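Local coordinates for protein lipolytic enzyme, G-D-S-L family (Bacteroides thetaiotaomicron, PDB 7BR2) that acts as a serine esterase of the SGNH (GDSL) hydrolase family in a gut bacterium and metabolises the drug diltiazem, at residues A[80-89]-A[129-140]; A[28-39]-A[206-217]. One frame throughout, in Å; residues are numbered along the deposited sequence.

Interaction 1 (A[80-89]-A[129-140]); sequences PTVLMVTFGM and HTRIVMTGTSPY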
loop_
_atom_site.group_PDB
_atom_site.type_symbol
_atom_site.label_atom_id
_atom_site.label_comp_id
_atom_site.label_asym_id
_atom_site.label_seq_id
_atom_site.Cartn_x
_atom_site.Cartn_y
_atom_site.Cartn_z
ATOM N N PRO A 80 -14.060 -7.803 9.042
ATOM C CA PRO A 80 -13.402 -6.495 9.031
ATOM C C PRO A 80 -13.991 -5.588 10.101
ATOM O O PRO A 80 -15.199 -5.618 10.375
ATOM C CB PRO A 80 -13.701 -5.964 7.625
ATOM C CG PRO A 80 -14.988 -6.608 7.250
ATOM C CD PRO A 80 -14.899 -8.000 7.845
ATOM N N THR A 81 -13.104 -4.816 10.740
ATOM C CA THR A 81 -13.495 -3.639 11.505
ATOM C C THR A 81 -13.520 -2.395 10.627
ATOM O O THR A 81 -14.302 -1.470 10.883
ATOM C CB THR A 81 -12.552 -3.422 12.704
ATOM O OG1 THR A 81 -11.221 -3.152 12.246
ATOM C CG2 THR A 81 -12.537 -4.626 13.648
ATOM N N VAL A 82 -12.692 -2.376 9.586
ATOM C CA VAL A 82 -12.671 -1.324 8.577
ATOM C C VAL A 82 -12.613 -1.993 7.209
ATOM O O VAL A 82 -11.711 -2.793 6.951
ATOM C CB VAL A 82 -11.473 -0.368 8.758
ATOM C CG1 VAL A 82 -11.630 0.837 7.855
ATOM C CG2 VAL A 82 -11.356 0.085 10.212
ATOM N N LEU A 83 -13.538 -1.628 6.324
ATOM C CA LEU A 83 -13.659 -2.231 4.997
ATOM C C LEU A 83 -13.507 -1.139 3.945
ATOM O O LEU A 83 -14.288 -0.183 3.921
ATOM C CB LEU A 83 -15.005 -2.946 4.831
ATOM C CG LEU A 83 -15.346 -3.542 3.452
ATOM C CD1 LEU A 83 -14.371 -4.624 3.069
ATOM C CD2 LEU A 83 -16.763 -4.078 3.412
ATOM N N MET A 84 -12.471 -1.251 3.119
ATOM C CA MET A 84 -12.280 -0.368 1.979
ATOM C C MET A 84 -12.817 -1.045 0.722
ATOM O O MET A 84 -12.600 -2.239 0.516
ATOM C CB MET A 84 -10.802 -0.008 1.818
ATOM C CG MET A 84 -10.332 1.138 2.718
ATOM S SD MET A 84 -10.494 0.858 4.506
ATOM C CE MET A 84 -9.412 -0.551 4.765
ATOM N N VAL A 85 -13.541 -0.284 -0.102
ATOM C CA VAL A 85 -14.244 -0.811 -1.271
ATOM C C VAL A 85 -13.821 -0.010 -2.500
ATOM O O VAL A 85 -13.994 1.212 -2.535
ATOM C CB VAL A 85 -15.772 -0.768 -1.084
ATOM C CG1 VAL A 85 -16.494 -1.347 -2.289
ATOM C CG2 VAL A 85 -16.190 -1.487 0.203
ATOM N N THR A 86 -13.222 -0.687 -3.482
ATOM C CA THR A 86 -12.793 -0.069 -4.733
ATOM C C THR A 86 -13.141 -0.979 -5.904
ATOM O O THR A 86 -13.024 -2.206 -5.805
ATOM C CB THR A 86 -11.290 0.233 -4.733
ATOM O OG1 THR A 86 -10.962 0.986 -5.910
ATOM C CG2 THR A 86 -10.456 -1.058 -4.699
ATOM N N PHE A 87 -13.598 -0.379 -7.000
ATOM C CA PHE A 87 -14.014 -1.132 -8.177
ATOM C C PHE A 87 -14.180 -0.150 -9.326
ATOM O O PHE A 87 -14.076 1.068 -9.149
ATOM C CB PHE A 87 -15.321 -1.903 -7.942
ATOM C CG PHE A 87 -16.522 -1.019 -7.764
ATOM C CD1 PHE A 87 -16.681 -0.270 -6.611
ATOM C CD2 PHE A 87 -17.484 -0.925 -8.758
ATOM C CE1 PHE A 87 -17.781 0.552 -6.453
ATOM C CE2 PHE A 87 -18.581 -0.113 -8.605
ATOM C CZ PHE A 87 -18.733 0.629 -7.450
ATOM N N GLY A 88 -14.425 -0.686 -10.519
ATOM C CA GLY A 88 -14.729 0.139 -11.672
ATOM C C GLY A 88 -13.808 -0.081 -12.855
ATOM O O GLY A 88 -14.204 0.188 -13.990
ATOM N N MET A 89 -12.571 -0.509 -12.615
ATOM C CA MET A 89 -11.664 -0.702 -13.744
ATOM C C MET A 89 -12.213 -1.736 -14.724
ATOM O O MET A 89 -12.130 -1.554 -15.948
ATOM C CB MET A 89 -10.270 -1.091 -13.256
ATOM C CG MET A 89 -9.260 -1.273 -14.396
ATOM S SD MET A 89 -8.912 0.204 -15.394
ATOM C CE MET A 89 -7.942 1.205 -14.267
ATOM N N HIS A 129 -20.800 -3.421 13.110
ATOM C CA HIS A 129 -19.585 -2.864 13.703
ATOM C C HIS A 129 -18.456 -2.858 12.676
ATOM O O HIS A 129 -17.369 -3.399 12.898
ATOM C CB HIS A 129 -19.198 -3.663 14.945
ATOM C CG HIS A 129 -20.282 -3.743 15.978
ATOM N ND1 HIS A 129 -20.633 -2.679 16.784
ATOM C CD2 HIS A 129 -21.086 -4.770 16.342
ATOM C CE1 HIS A 129 -21.616 -3.043 17.589
ATOM N NE2 HIS A 129 -21.903 -4.309 17.349
ATOM N N THR A 130 -18.713 -2.260 11.518
ATOM C CA THR A 130 -17.701 -2.171 10.467
ATOM C C THR A 130 -17.691 -0.767 9.885
ATOM O O THR A 130 -18.711 -0.294 9.374
ATOM C CB THR A 130 -17.948 -3.203 9.358
ATOM O OG1 THR A 130 -17.917 -4.531 9.901
ATOM C CG2 THR A 130 -16.872 -3.079 8.268
ATOM N N ARG A 131 -16.551 -0.099 9.984
ATOM C CA ARG A 131 -16.366 1.175 9.311
ATOM C C ARG A 131 -16.183 0.959 7.808
ATOM O O ARG A 131 -15.282 0.220 7.383
ATOM C CB ARG A 131 -15.163 1.897 9.910
ATOM C CG ARG A 131 -14.880 3.257 9.292
ATOM C CD ARG A 131 -14.150 4.176 10.265
ATOM N NE ARG A 131 -12.843 3.706 10.721
ATOM C CZ ARG A 131 -11.681 4.081 10.188
ATOM N NH1 ARG A 131 -11.657 4.920 9.157
ATOM N NH2 ARG A 131 -10.538 3.619 10.688
ATOM N N ILE A 132 -17.017 1.620 7.003
ATOM C CA ILE A 132 -16.996 1.488 5.548
ATOM C C ILE A 132 -16.239 2.670 4.951
ATOM O O ILE A 132 -16.503 3.827 5.297
ATOM C CB ILE A 132 -18.424 1.400 4.975
ATOM C CG1 ILE A 132 -19.220 0.279 5.649
ATOM C CG2 ILE A 132 -18.391 1.135 3.484
ATOM C CD1 ILE A 132 -18.639 -1.105 5.400
ATOM N N VAL A 133 -15.287 2.386 4.061
ATOM C CA VAL A 133 -14.490 3.422 3.405
ATOM C C VAL A 133 -14.561 3.222 1.892
ATOM O O VAL A 133 -13.938 2.294 1.348
ATOM C CB VAL A 133 -13.034 3.414 3.886
ATOM C CG1 VAL A 133 -12.237 4.499 3.187
ATOM C CG2 VAL A 133 -12.975 3.582 5.412
ATOM N N MET A 134 -15.285 4.106 1.203
ATOM C CA MET A 134 -15.266 4.092 -0.255
ATOM C C MET A 134 -13.935 4.650 -0.730
ATOM O O MET A 134 -13.532 5.735 -0.305
ATOM C CB MET A 134 -16.423 4.924 -0.808
ATOM C CG MET A 134 -17.805 4.373 -0.500
ATOM S SD MET A 134 -18.161 2.846 -1.370
ATOM C CE MET A 134 -18.499 1.722 -0.012
ATOM N N THR A 135 -13.221 3.897 -1.568
ATOM C CA THR A 135 -11.920 4.332 -2.077
ATOM C C THR A 135 -11.987 4.287 -3.597
ATOM O O THR A 135 -12.019 3.203 -4.190
ATOM C CB THR A 135 -10.761 3.473 -1.560
ATOM O OG1 THR A 135 -10.789 2.192 -2.203
ATOM C CG2 THR A 135 -10.874 3.267 -0.094
ATOM N N GLY A 136 -11.994 5.465 -4.224
ATOM C CA GLY A 136 -12.111 5.552 -5.666
ATOM C C GLY A 136 -10.913 4.928 -6.334
ATOM O O GLY A 136 -9.779 5.250 -5.975
ATOM N N THR A 137 -11.144 3.995 -7.258
ATOM C CA THR A 137 -10.043 3.246 -7.855
ATOM C C THR A 137 -9.023 4.162 -8.533
ATOM O O THR A 137 -9.339 5.266 -8.996
ATOM C CB THR A 137 -10.558 2.247 -8.887
ATOM O OG1 THR A 137 -9.443 1.650 -9.556
ATOM C CG2 THR A 137 -11.439 2.933 -9.920
ATOM N N SER A 138 -7.781 3.677 -8.586
ATOM C CA SER A 138 -6.760 4.268 -9.427
ATOM C C SER A 138 -7.252 4.323 -10.880
ATOM O O SER A 138 -8.120 3.548 -11.281
ATOM C CB SER A 138 -5.461 3.461 -9.307
ATOM O OG SER A 138 -5.683 2.080 -9.527
ATOM N N PRO A 139 -6.701 5.220 -11.696
ATOM C CA PRO A 139 -7.317 5.510 -12.993
ATOM C C PRO A 139 -6.782 4.660 -14.138
ATOM O O PRO A 139 -5.720 4.042 -14.056
ATOM C CB PRO A 139 -6.945 6.983 -13.208
ATOM C CG PRO A 139 -5.555 7.073 -12.607
ATOM C CD PRO A 139 -5.543 6.104 -11.433
ATOM N N TYR A 140 -7.558 4.639 -15.222
ATOM C CA TYR A 140 -7.050 4.198 -16.516
ATOM C C TYR A 140 -6.330 5.373 -17.174
ATOM O O TYR A 140 -6.940 6.421 -17.422
ATOM C CB TYR A 140 -8.183 3.692 -17.404
ATOM C CG TYR A 140 -7.724 3.250 -18.776
ATOM C CD1 TYR A 140 -7.136 2.007 -18.971
ATOM C CD2 TYR A 140 -7.857 4.088 -19.875
ATOM C CE1 TYR A 140 -6.705 1.605 -20.226
ATOM C CE2 TYR A 140 -7.427 3.690 -21.143
ATOM C CZ TYR A 140 -6.852 2.452 -21.309
ATOM O OH TYR A 140 -6.427 2.057 -22.564
HETATM O O HOH W 1 -8.457 0.252 -7.371
HETATM O O HOH W 2 -13.583 2.826 -7.292
#

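Interaction 2 (A[28-39]-A[206-217]); sequences SITDGGRYHSFI and IHPDNDGHMVMA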
loop_
_atom_site.group_PDB
_atom_site.type_symbol
_atom_site.label_atom_id
_atom_site.label_comp_id
_atom_site.label_asym_id
_atom_site.label_seq_id
_atom_site.Cartn_x
_atom_site.Cartn_y
_atom_site.Cartn_z
ATOM N N SER A 28 -8.123 -6.734 -9.746
ATOM C CA SER A 28 -6.755 -7.203 -9.933
ATOM C C SER A 28 -5.742 -6.210 -9.403
ATOM O O SER A 28 -4.647 -6.609 -8.998
ATOM C CB SER A 28 -6.447 -7.499 -11.397
ATOM O OG SER A 28 -6.882 -6.454 -12.243
ATOM N N ILE A 29 -6.065 -4.920 -9.419
ATOM C CA ILE A 29 -5.131 -3.942 -8.870
ATOM C C ILE A 29 -4.876 -4.233 -7.395
ATOM O O ILE A 29 -3.730 -4.218 -6.929
ATOM C CB ILE A 29 -5.671 -2.518 -9.107
ATOM C CG1 ILE A 29 -5.737 -2.264 -10.622
ATOM C CG2 ILE A 29 -4.808 -1.497 -8.383
ATOM C CD1 ILE A 29 -6.708 -1.181 -11.045
ATOM N N THR A 30 -5.941 -4.576 -6.661
ATOM C CA THR A 30 -5.825 -5.012 -5.273
ATOM C C THR A 30 -5.236 -6.417 -5.177
ATOM O O THR A 30 -4.306 -6.663 -4.400
ATOM C CB THR A 30 -7.205 -4.981 -4.627
ATOM O OG1 THR A 30 -7.720 -3.647 -4.677
ATOM C CG2 THR A 30 -7.156 -5.492 -3.190
ATOM N N ASP A 31 -5.782 -7.350 -5.957
ATOM C CA ASP A 31 -5.395 -8.756 -5.878
ATOM C C ASP A 31 -3.895 -8.935 -6.065
ATOM O O ASP A 31 -3.204 -9.474 -5.192
ATOM C CB ASP A 31 -6.194 -9.541 -6.924
ATOM C CG ASP A 31 -5.937 -11.046 -6.880
ATOM O OD1 ASP A 31 -5.174 -11.522 -6.018
ATOM O OD2 ASP A 31 -6.571 -11.756 -7.692
ATOM N N GLY A 32 -3.365 -8.455 -7.185
ATOM C CA GLY A 32 -1.969 -8.641 -7.490
ATOM C C GLY A 32 -1.062 -7.509 -7.069
ATOM O O GLY A 32 0.145 -7.584 -7.323
ATOM N N GLY A 33 -1.588 -6.458 -6.434
ATOM C CA GLY A 33 -0.794 -5.300 -6.085
ATOM C C GLY A 33 -0.393 -5.235 -4.614
ATOM O O GLY A 33 -0.819 -6.024 -3.778
ATOM N N ARG A 34 0.410 -4.212 -4.297
ATOM C CA ARG A 34 1.036 -4.117 -2.985
ATOM C C ARG A 34 0.654 -2.877 -2.186
ATOM O O ARG A 34 1.169 -2.699 -1.076
ATOM C CB ARG A 34 2.562 -4.165 -3.132
ATOM C CG ARG A 34 3.150 -5.562 -3.385
ATOM C CD ARG A 34 4.645 -5.446 -3.582
ATOM N NE ARG A 34 5.334 -6.717 -3.816
ATOM C CZ ARG A 34 5.369 -7.365 -4.983
ATOM N NH1 ARG A 34 4.720 -6.905 -6.048
ATOM N NH2 ARG A 34 6.048 -8.497 -5.080
ATOM N N TYR A 35 -0.252 -2.038 -2.680
ATOM C CA TYR A 35 -0.542 -0.809 -1.955
ATOM C C TYR A 35 -0.979 -1.115 -0.529
ATOM O O TYR A 35 -0.582 -0.415 0.411
ATOM C CB TYR A 35 -1.596 0.023 -2.691
ATOM C CG TYR A 35 -3.007 -0.535 -2.694
ATOM C CD1 TYR A 35 -3.868 -0.359 -1.600
ATOM C CD2 TYR A 35 -3.504 -1.192 -3.810
ATOM C CE1 TYR A 35 -5.180 -0.869 -1.611
ATOM C CE2 TYR A 35 -4.810 -1.692 -3.839
ATOM C CZ TYR A 35 -5.643 -1.524 -2.742
ATOM O OH TYR A 35 -6.925 -2.033 -2.782
ATOM N N HIS A 36 -1.771 -2.177 -0.345
ATOM C CA HIS A 36 -2.226 -2.533 0.993
ATOM C C HIS A 36 -1.072 -3.047 1.835
ATOM O O HIS A 36 -0.993 -2.758 3.040
ATOM C CB HIS A 36 -3.357 -3.566 0.917
ATOM C CG HIS A 36 -3.162 -4.614 -0.141
ATOM N ND1 HIS A 36 -2.327 -5.701 0.025
ATOM C CD2 HIS A 36 -3.718 -4.752 -1.369
ATOM C CE1 HIS A 36 -2.359 -6.448 -1.064
ATOM N NE2 HIS A 36 -3.203 -5.900 -1.921
ATOM N N SER A 37 -0.151 -3.785 1.211
ATOM C CA SER A 37 1.050 -4.223 1.918
ATOM C C SER A 37 1.934 -3.031 2.295
ATOM O O SER A 37 2.521 -3.000 3.382
ATOM C CB SER A 37 1.815 -5.231 1.060
ATOM O OG SER A 37 2.893 -5.813 1.773
ATOM N N PHE A 38 2.028 -2.033 1.416
ATOM C CA PHE A 38 2.819 -0.840 1.713
ATOM C C PHE A 38 2.181 -0.029 2.842
ATOM O O PHE A 38 2.882 0.522 3.704
ATOM C CB PHE A 38 2.957 -0.005 0.434
ATOM C CG PHE A 38 3.751 -0.688 -0.669
ATOM C CD1 PHE A 38 4.634 -1.723 -0.380
ATOM C CD2 PHE A 38 3.614 -0.280 -1.994
ATOM C CE1 PHE A 38 5.363 -2.337 -1.386
ATOM C CE2 PHE A 38 4.335 -0.902 -3.013
ATOM C CZ PHE A 38 5.218 -1.923 -2.707
ATOM N N ILE A 39 0.848 0.023 2.871
ATOM C CA ILE A 39 0.141 0.703 3.960
ATOM C C ILE A 39 0.387 -0.003 5.294
ATOM O O ILE A 39 0.673 0.637 6.325
ATOM C CB ILE A 39 -1.362 0.796 3.646
ATOM C CG1 ILE A 39 -1.629 1.728 2.460
ATOM C CG2 ILE A 39 -2.121 1.283 4.863
ATOM C CD1 ILE A 39 -3.084 1.630 1.911
ATOM N N ILE A 206 -3.449 0.147 -16.936
ATOM C CA ILE A 206 -4.477 -0.384 -16.048
ATOM C C ILE A 206 -3.893 -0.796 -14.703
ATOM O O ILE A 206 -4.389 -0.391 -13.647
ATOM C CB ILE A 206 -5.208 -1.575 -16.702
ATOM C CG1 ILE A 206 -5.869 -1.132 -18.009
ATOM C CG2 ILE A 206 -6.169 -2.238 -15.712
ATOM C CD1 ILE A 206 -6.300 -2.286 -18.888
ATOM N N HIS A 207 -2.833 -1.609 -14.724
ATOM C CA HIS A 207 -2.295 -2.238 -13.531
ATOM C C HIS A 207 -1.028 -1.518 -13.089
ATOM O O HIS A 207 0.023 -1.687 -13.717
ATOM C CB HIS A 207 -2.015 -3.720 -13.805
ATOM C CG HIS A 207 -3.238 -4.485 -14.213
ATOM N ND1 HIS A 207 -3.541 -4.765 -15.528
ATOM C CD2 HIS A 207 -4.265 -4.979 -13.475
ATOM C CE1 HIS A 207 -4.687 -5.425 -15.580
ATOM N NE2 HIS A 207 -5.150 -5.562 -14.348
ATOM N N PRO A 208 -1.069 -0.719 -12.021
ATOM C CA PRO A 208 0.138 -0.013 -11.569
ATOM C C PRO A 208 1.257 -0.951 -11.153
ATOM O O PRO A 208 1.025 -2.030 -10.603
ATOM C CB PRO A 208 -0.356 0.806 -10.371
ATOM C CG PRO A 208 -1.826 0.948 -10.574
ATOM C CD PRO A 208 -2.261 -0.334 -11.243
ATOM N N ASP A 209 2.484 -0.509 -11.414
ATOM C CA ASP A 209 3.697 -1.168 -10.959
ATOM C C ASP A 209 3.928 -0.815 -9.483
ATOM O O ASP A 209 3.117 -0.135 -8.851
ATOM C CB ASP A 209 4.855 -0.745 -11.869
ATOM C CG ASP A 209 6.015 -1.723 -11.885
ATOM O OD1 ASP A 209 6.091 -2.613 -11.020
ATOM O OD2 ASP A 209 6.885 -1.575 -12.775
ATOM N N ASN A 210 5.055 -1.254 -8.923
ATOM C CA ASN A 210 5.319 -1.044 -7.497
ATOM C C ASN A 210 5.315 0.437 -7.140
ATOM O O ASN A 210 4.873 0.823 -6.050
ATOM C CB ASN A 210 6.661 -1.667 -7.118
ATOM C CG ASN A 210 6.687 -3.151 -7.333
ATOM O OD1 ASN A 210 5.927 -3.892 -6.701
ATOM N ND2 ASN A 210 7.539 -3.602 -8.245
ATOM N N ASP A 211 5.831 1.281 -8.035
ATOM C CA ASP A 211 5.811 2.718 -7.783
ATOM C C ASP A 211 4.383 3.235 -7.694
ATOM O O ASP A 211 4.058 4.037 -6.808
ATOM C CB ASP A 211 6.588 3.463 -8.874
ATOM C CG ASP A 211 6.056 3.188 -10.280
ATOM O OD1 ASP A 211 5.758 2.011 -10.606
ATOM O OD2 ASP A 211 5.875 4.160 -11.038
ATOM N N GLY A 212 3.515 2.791 -8.607
ATOM C CA GLY A 212 2.128 3.213 -8.545
ATOM C C GLY A 212 1.455 2.780 -7.259
ATOM O O GLY A 212 0.710 3.554 -6.646
ATOM N N HIS A 213 1.723 1.544 -6.820
ATOM C CA HIS A 213 1.140 1.065 -5.573
ATOM C C HIS A 213 1.704 1.817 -4.378
ATOM O O HIS A 213 0.982 2.061 -3.405
ATOM C CB HIS A 213 1.357 -0.445 -5.448
ATOM C CG HIS A 213 0.372 -1.239 -6.243
ATOM N ND1 HIS A 213 -0.904 -1.504 -5.790
ATOM C CD2 HIS A 213 0.438 -1.742 -7.496
ATOM C CE1 HIS A 213 -1.571 -2.162 -6.722
ATOM N NE2 HIS A 213 -0.778 -2.325 -7.765
ATOM N N MET A 214 2.966 2.241 -4.446
ATOM C CA MET A 214 3.502 3.034 -3.348
ATOM C C MET A 214 2.888 4.430 -3.346
ATOM O O MET A 214 2.631 4.991 -2.276
ATOM C CB MET A 214 5.024 3.093 -3.427
ATOM C CG MET A 214 5.682 3.638 -2.173
ATOM S SD MET A 214 5.089 2.887 -0.635
ATOM C CE MET A 214 4.724 4.349 0.327
ATOM N N VAL A 215 2.608 4.989 -4.526
ATOM C CA VAL A 215 1.887 6.259 -4.580
ATOM C C VAL A 215 0.487 6.094 -4.015
ATOM O O VAL A 215 -0.018 6.964 -3.294
ATOM C CB VAL A 215 1.866 6.813 -6.021
ATOM C CG1 VAL A 215 0.834 7.907 -6.155
ATOM C CG2 VAL A 215 3.244 7.347 -6.395
ATOM N N MET A 216 -0.162 4.977 -4.328
ATOM C CA MET A 216 -1.490 4.720 -3.783
ATOM C C MET A 216 -1.441 4.621 -2.264
ATOM O O MET A 216 -2.315 5.153 -1.562
ATOM C CB MET A 216 -2.065 3.438 -4.385
ATOM C CG MET A 216 -2.467 3.584 -5.829
ATOM S SD MET A 216 -2.812 2.011 -6.655
ATOM C CE MET A 216 -4.452 1.653 -6.012
ATOM N N ALA A 217 -0.426 3.930 -1.740
ATOM C CA ALA A 217 -0.259 3.848 -0.298
ATOM C C ALA A 217 -0.036 5.229 0.287
ATOM O O ALA A 217 -0.637 5.584 1.308
ATOM C CB ALA A 217 0.898 2.910 0.043
#

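Interaction 1 (A[80-89]-A[129-140])
Val82 CG1 lies over the centre of one face of the Arg131 guanidinium, 4.0 Å above its plane, while CG2 of the same valine touches NH2. Arg131 CG is anti to the backbone N (chi1 -179°) and the chain folds back at chi3, which lays the flat group over its strand neighbour; NH1 forms a salt bridge with Glu176. At the far end, Met89 SD meets the Tyr140 ring obliquely and its CE reaches Tyr140 N at 3.6 Å; the ring's OH bonds to Phe152 N. Between these ends, strands 82-85 and 131-136 run parallel as adjacent members of the five-stranded sheet of the SGNH hydrolase α/β fold, linked by a right-handed crossover through helix 102-125. Leu83 gives its N to Arg131 O and takes Val133 N on its own O, each bond 2.8 Å. Met84 and Val133 lie side by side on one face of the sheet, SD to CB 3.7 Å; on the other, Met134 CE packs against Val85 CB at 3.8 Å, under helix 102-125. Past the strands a water bonded to Thr86 OG1 donates to Thr137 OG1 (2.8 Å), and a second accepts from Thr137 N and probably donates to Phe87 O.

Interaction 2 (A[28-39]-A[206-217])
His213 stands with one ring face against the backbone turn between the two short helices of 28-39. Gly33 CA makes a CH-pi contact over that face, 3.6 Å from the ring centroid and 26° off the normal, and Arg34 N lies over the same side. A side chain at Gly33 would run into CE1, so this close approach depends on the glycine. Tyr35 meets the imidazole rim to rim: the planes are parallel, but neither ring covers the other, and ND1 is 3.3 Å from Tyr35 CD2. The tyrosine is held in that attitude by its OH, hydrogen-bonded to Thr30 OG1 at 2.6 Å, while Met216 CE leans obliquely on its ring. Replacing His213 by alanine is likely to open a gap under Gly33 and leave the Tyr35 ring edge without its flat neighbour.

Farther along, helices 35-39 and 210-217 cross at -52°, and Phe38 enters as a knob among Asn210, His213, Met214 and Ala217. With CG anti to the carbonyl carbon (chi1 -65°), its ring presents an edge to Asn210 O and Met214 N, and Met214 SD makes an oblique Met-aromatic contact. Ala217 CB is small enough to let Phe38 CB approach to 3.6 Å.

At the other end, Ser28 OG lies in the plane of the His207 ring, at its edge, 2.9 Å from NE2; either may carry the proton of this hydrogen bond. Ile206 CG2 covers one ring face, and His207 ND1 bonds to Asp204. Serine, histidine and aspartate thus line up in charge-relay geometry, consistent with the catalytic triad of an SGNH esterase, in which the histidine would take the proton from the serine nucleophile.

Interaction 1 is nested in the chain loop that interaction 2 closes, and their centres are about 14 Å apart, yet they touch where strands give way to loops. Ile206 is the main joint: its CG2 meets Met89 CG at 3.5 Å, and its CG1 lies equally close to Tyr140 CD1. Ser138 OG adds a second joint, 3.7 Å from Ile29 CD1 and as far from Met216 CE. The loops that follow strands 82-85 and 131-136 therefore abut the segments carrying Ser28 and His207, the probable catalytic pair. The Met89 side chain lies near the Ser28-His207-Asp204 group without touching it, and packs on Ile206, the residue before His207.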